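Local coordinates for protein quinoline 2-oxidoreductase small subunit (Pseudomonas putida, PDB 1T3Q) that carries the 2Fe-2S clusters of a molybdenum hydroxylase acting on quinoline, probably passing electrons from the molybdenum centre toward FAD, at residues Y24-R36 with S67-I80. Sequence-based numbering, arbitrary orientation.
Sequences YVEPRMHLADALR and SCLTLAVQAEGCSI. With FES (Fe2/s2 (inorganic) cluster), chain H.
With chi1 at 50°, CG of His30 stands between its own backbone N and carbonyl carbon, which lays one imidazole face on Cys68: Cys68 CA lies 4.1 Å from the ring centroid and 16° off the normal, a CH-pi contact. In Leu31, CG is anti to the backbone N (chi1 -175°); CD2 meets Ile80 CD1 tip to tip at 3.9 Å, and the side chain lies side by side with that of Thr70. His30 is the N-cap residue of helix 31-39, its ND1 accepting a hydrogen bond from Asp33 N at 3.0 Å with the donor in the ring plane, and NE2 is hydrogen-bonded to OE1 of Glu49 in the [2Fe-2S] site. Replacing His30 by an alanine would probably leave Asp33 N without its side-chain acceptor, Glu49 OE1 without its mate and a gap beside Cys68 CA. Backbone bonds flank this site: Leu31 N reaches Thr70 O at 2.7 Å and Ala72 N reaches Met29 O at 3.0 Å, giving a single bridge of His30 with Leu71. Ala32 N donates a hydrogen bond to Ser67 O at 3.1 Å from above the carbonyl plane; the next residue, Cys68, holds iron FE2 through SG at 2.4 Å. Ala34 CB and Ala72 CB, 3.5 Å apart, pack tightly. The contact joins the end of strand 19-25 and the start of helix 31-39 to the connection from strand 63-66 into strand 79-81 of the beta-grasp sheet, with Ile58 and Ile60 of strand 57-60 against Leu31.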
loop_
_atom_site.group_PDB
_atom_site.type_symbol
_atom_site.label_atom_id
_atom_site.label_comp_id
_atom_site.label_asym_id
_atom_site.label_seq_id
_atom_site.Cartn_x
_atom_site.Cartn_y
_atom_site.Cartn_z
ATOM N N TYR A 24 21.188 15.748 0.986
ATOM C CA TYR A 24 21.095 17.057 0.359
ATOM C C TYR A 24 19.809 17.756 0.745
ATOM O O TYR A 24 18.727 17.185 0.642
ATOM C CB TYR A 24 21.183 16.923 -1.160
ATOM C CG TYR A 24 22.557 16.516 -1.628
ATOM C CD1 TYR A 24 23.034 15.223 -1.415
ATOM C CD2 TYR A 24 23.403 17.440 -2.236
ATOM C CE1 TYR A 24 24.322 14.865 -1.794
ATOM C CE2 TYR A 24 24.690 17.093 -2.616
ATOM C CZ TYR A 24 25.143 15.805 -2.392
ATOM O OH TYR A 24 26.425 15.469 -2.757
ATOM N N VAL A 25 19.937 19.001 1.184
ATOM C CA VAL A 25 18.789 19.780 1.615
ATOM C C VAL A 25 18.942 21.257 1.304
ATOM O O VAL A 25 20.050 21.748 1.068
ATOM C CB VAL A 25 18.576 19.650 3.145
ATOM C CG1 VAL A 25 18.192 18.227 3.502
ATOM C CG2 VAL A 25 19.851 20.057 3.882
ATOM N N GLU A 26 17.817 21.962 1.299
ATOM C CA GLU A 26 17.823 23.402 1.084
ATOM C C GLU A 26 17.899 24.008 2.477
ATOM O O GLU A 26 17.425 23.408 3.443
ATOM C CB GLU A 26 16.532 23.872 0.417
ATOM C CG GLU A 26 16.299 23.339 -0.974
ATOM C CD GLU A 26 15.068 23.940 -1.610
ATOM O OE1 GLU A 26 13.959 23.741 -1.077
ATOM O OE2 GLU A 26 15.208 24.624 -2.644
ATOM N N PRO A 27 18.495 25.203 2.603
ATOM C CA PRO A 27 18.605 25.855 3.912
ATOM C C PRO A 27 17.242 26.082 4.579
ATOM O O PRO A 27 17.136 26.048 5.803
ATOM C CB PRO A 27 19.308 27.172 3.581
ATOM C CG PRO A 27 20.173 26.802 2.405
ATOM C CD PRO A 27 19.237 25.954 1.573
ATOM N N ARG A 28 16.209 26.298 3.766
ATOM C CA ARG A 28 14.854 26.559 4.263
ATOM C C ARG A 28 14.155 25.386 4.945
ATOM O O ARG A 28 13.066 25.555 5.496
ATOM C CB ARG A 28 13.955 27.052 3.120
ATOM C CG ARG A 28 13.583 25.966 2.108
ATOM C CD ARG A 28 12.718 26.522 0.974
ATOM N NE ARG A 28 11.535 27.223 1.471
ATOM C CZ ARG A 28 10.649 27.844 0.693
ATOM N NH1 ARG A 28 9.602 28.458 1.228
ATOM N NH2 ARG A 28 10.807 27.850 -0.623
ATOM N N MET A 29 14.755 24.204 4.899
ATOM C CA MET A 29 14.144 23.028 5.509
ATOM C C MET A 29 14.709 22.766 6.905
ATOM O O MET A 29 15.932 22.736 7.086
ATOM C CB MET A 29 14.381 21.797 4.615
ATOM C CG MET A 29 13.799 20.496 5.161
ATOM S SD MET A 29 14.006 19.066 4.080
ATOM C CE MET A 29 12.536 19.184 3.076
ATOM N N HIS A 30 13.835 22.589 7.897
ATOM C CA HIS A 30 14.352 22.301 9.227
ATOM C C HIS A 30 14.745 20.828 9.333
ATOM O O HIS A 30 14.396 20.015 8.475
ATOM C CB HIS A 30 13.375 22.719 10.346
ATOM C CG HIS A 30 11.962 22.241 10.178
ATOM N ND1 HIS A 30 11.630 20.910 10.040
ATOM C CD2 HIS A 30 10.788 22.916 10.234
ATOM C CE1 HIS A 30 10.313 20.786 10.025
ATOM N NE2 HIS A 30 9.779 21.989 10.142
ATOM N N LEU A 31 15.509 20.503 10.370
ATOM C CA LEU A 31 16.002 19.147 10.582
ATOM C C LEU A 31 14.914 18.085 10.706
ATOM O O LEU A 31 15.072 16.969 10.202
ATOM C CB LEU A 31 16.911 19.124 11.815
ATOM C CG LEU A 31 17.625 17.805 12.122
ATOM C CD1 LEU A 31 18.351 17.305 10.882
ATOM C CD2 LEU A 31 18.597 18.016 13.274
ATOM N N ALA A 32 13.810 18.427 11.368
ATOM C CA ALA A 32 12.708 17.482 11.526
ATOM C C ALA A 32 12.228 17.028 10.148
ATOM O O ALA A 32 12.116 15.834 9.886
ATOM C CB ALA A 32 11.560 18.129 12.309
ATOM N N ASP A 33 11.949 17.982 9.262
ATOM C CA ASP A 33 11.501 17.649 7.907
ATOM C C ASP A 33 12.569 16.878 7.119
ATOM O O ASP A 33 12.248 15.952 6.376
ATOM C CB ASP A 33 11.128 18.921 7.128
ATOM C CG ASP A 33 9.698 19.389 7.395
ATOM O OD1 ASP A 33 9.321 20.469 6.884
ATOM O OD2 ASP A 33 8.946 18.687 8.109
ATOM N N ALA A 34 13.837 17.256 7.270
ATOM C CA ALA A 34 14.901 16.570 6.540
ATOM C C ALA A 34 15.010 15.112 6.970
ATOM O O ALA A 34 15.105 14.214 6.128
ATOM C CB ALA A 34 16.235 17.285 6.743
ATOM N N LEU A 35 14.996 14.875 8.280
ATOM C CA LEU A 35 15.079 13.511 8.791
ATOM C C LEU A 35 13.910 12.694 8.245
ATOM O O LEU A 35 14.085 11.592 7.737
ATOM C CB LEU A 35 15.032 13.510 10.327
ATOM C CG LEU A 35 16.274 14.049 11.051
ATOM C CD1 LEU A 35 15.993 14.206 12.535
ATOM C CD2 LEU A 35 17.447 13.099 10.821
ATOM N N ARG A 36 12.715 13.264 8.335
ATOM C CA ARG A 36 11.511 12.583 7.881
ATOM C C ARG A 36 11.404 12.367 6.379
ATOM O O ARG A 36 11.217 11.240 5.920
ATOM C CB ARG A 36 10.271 13.354 8.349
ATOM C CG ARG A 36 10.121 13.485 9.865
ATOM C CD ARG A 36 8.972 14.433 10.197
ATOM N NE ARG A 36 7.783 14.099 9.412
ATOM C CZ ARG A 36 7.009 13.040 9.635
ATOM N NH1 ARG A 36 7.285 12.207 10.634
ATOM N NH2 ARG A 36 5.976 12.794 8.836
ATOM N N SER A 67 14.214 19.567 16.785
ATOM C CA SER A 67 14.645 19.469 15.397
ATOM C C SER A 67 13.859 20.396 14.478
ATOM O O SER A 67 14.305 20.692 13.374
ATOM C CB SER A 67 14.551 18.022 14.892
ATOM O OG SER A 67 13.263 17.479 15.106
ATOM N N CYS A 68 12.692 20.858 14.923
ATOM C CA CYS A 68 11.909 21.771 14.091
ATOM C C CYS A 68 12.510 23.176 14.168
ATOM O O CYS A 68 12.213 24.036 13.333
ATOM C CB CYS A 68 10.449 21.813 14.549
ATOM S SG CYS A 68 10.159 22.655 16.099
ATOM N N LEU A 69 13.347 23.405 15.182
ATOM C CA LEU A 69 13.998 24.698 15.352
ATOM C C LEU A 69 15.504 24.609 15.096
ATOM O O LEU A 69 16.288 25.410 15.608
ATOM C CB LEU A 69 13.732 25.260 16.751
ATOM C CG LEU A 69 12.269 25.568 17.090
ATOM C CD1 LEU A 69 12.234 26.393 18.357
ATOM C CD2 LEU A 69 11.591 26.340 15.949
ATOM N N THR A 70 15.891 23.615 14.307
ATOM C CA THR A 70 17.282 23.412 13.918
ATOM C C THR A 70 17.254 23.302 12.400
ATOM O O THR A 70 16.496 22.504 11.862
ATOM C CB THR A 70 17.864 22.090 14.481
ATOM O OG1 THR A 70 17.807 22.098 15.914
ATOM C CG2 THR A 70 19.320 21.923 14.035
ATOM N N LEU A 71 18.048 24.103 11.693
ATOM C CA LEU A 71 18.049 23.988 10.238
ATOM C C LEU A 71 18.692 22.648 9.905
ATOM O O LEU A 71 19.617 22.205 10.598
ATOM C CB LEU A 71 18.862 25.118 9.584
ATOM C CG LEU A 71 18.446 26.579 9.797
ATOM C CD1 LEU A 71 19.386 27.485 9.011
ATOM C CD2 LEU A 71 17.010 26.795 9.329
ATOM N N ALA A 72 18.212 21.995 8.856
ATOM C CA ALA A 72 18.790 20.722 8.469
ATOM C C ALA A 72 20.275 20.929 8.182
ATOM O O ALA A 72 21.099 20.072 8.502
ATOM C CB ALA A 72 18.077 20.170 7.229
ATOM N N VAL A 73 20.626 22.069 7.591
ATOM C CA VAL A 73 22.031 22.330 7.290
ATOM C C VAL A 73 22.884 22.489 8.551
ATOM O O VAL A 73 24.106 22.373 8.493
ATOM C CB VAL A 73 22.221 23.575 6.375
ATOM C CG1 VAL A 73 21.578 23.322 5.025
ATOM C CG2 VAL A 73 21.644 24.823 7.027
ATOM N N GLN A 74 22.249 22.735 9.694
ATOM C CA GLN A 74 23.000 22.876 10.938
ATOM C C GLN A 74 23.340 21.521 11.547
ATOM O O GLN A 74 23.920 21.446 12.628
ATOM C CB GLN A 74 22.225 23.731 11.944
ATOM C CG GLN A 74 22.147 25.195 11.530
ATOM C CD GLN A 74 21.323 26.040 12.474
ATOM O OE1 GLN A 74 20.166 25.735 12.746
ATOM N NE2 GLN A 74 21.914 27.117 12.974
ATOM N N ALA A 75 22.995 20.448 10.842
ATOM C CA ALA A 75 23.297 19.107 11.331
ATOM C C ALA A 75 24.719 18.727 10.929
ATOM O O ALA A 75 25.261 17.723 11.397
ATOM C CB ALA A 75 22.311 18.100 10.755
ATOM N N GLU A 76 25.314 19.537 10.057
ATOM C CA GLU A 76 26.666 19.284 9.576
ATOM C C GLU A 76 27.641 19.018 10.713
ATOM O O GLU A 76 27.744 19.805 11.656
ATOM C CB GLU A 76 27.169 20.472 8.747
ATOM C CG GLU A 76 28.631 20.342 8.297
ATOM C CD GLU A 76 28.826 19.279 7.223
ATOM O OE1 GLU A 76 29.957 18.768 7.084
ATOM O OE2 GLU A 76 27.851 18.962 6.508
ATOM N N GLY A 77 28.356 17.904 10.609
ATOM C CA GLY A 77 29.338 17.552 11.620
ATOM C C GLY A 77 28.787 17.102 12.957
ATOM O O GLY A 77 29.544 16.955 13.920
ATOM N N CYS A 78 27.479 16.874 13.031
ATOM C CA CYS A 78 26.858 16.445 14.280
ATOM C C CYS A 78 26.491 14.966 14.293
ATOM O O CYS A 78 26.369 14.329 13.245
ATOM C CB CYS A 78 25.594 17.264 14.552
ATOM S SG CYS A 78 25.874 19.036 14.765
ATOM N N SER A 79 26.331 14.426 15.498
ATOM C CA SER A 79 25.939 13.037 15.679
ATOM C C SER A 79 24.491 13.077 16.165
ATOM O O SER A 79 24.206 13.538 17.270
ATOM C CB SER A 79 26.823 12.361 16.727
ATOM O OG SER A 79 26.372 11.044 16.985
ATOM N N ILE A 80 23.584 12.594 15.325
ATOM C CA ILE A 80 22.156 12.605 15.626
ATOM C C ILE A 80 21.593 11.242 16.006
ATOM O O ILE A 80 21.939 10.223 15.407
ATOM C CB ILE A 80 21.370 13.132 14.411
ATOM C CG1 ILE A 80 21.783 14.577 14.120
ATOM C CG2 ILE A 80 19.872 13.015 14.664
ATOM C CD1 ILE A 80 21.238 15.122 12.810
HETATM FE FE1 FES H . 6.688 20.982 18.407
HETATM FE FE2 FES H . 9.206 20.832 17.384
HETATM S S1 FES H . 8.730 21.449 19.378
HETATM S S2 FES H . 7.232 20.229 16.381
HETATM O O HOH W 1 18.455 23.429 6.294
#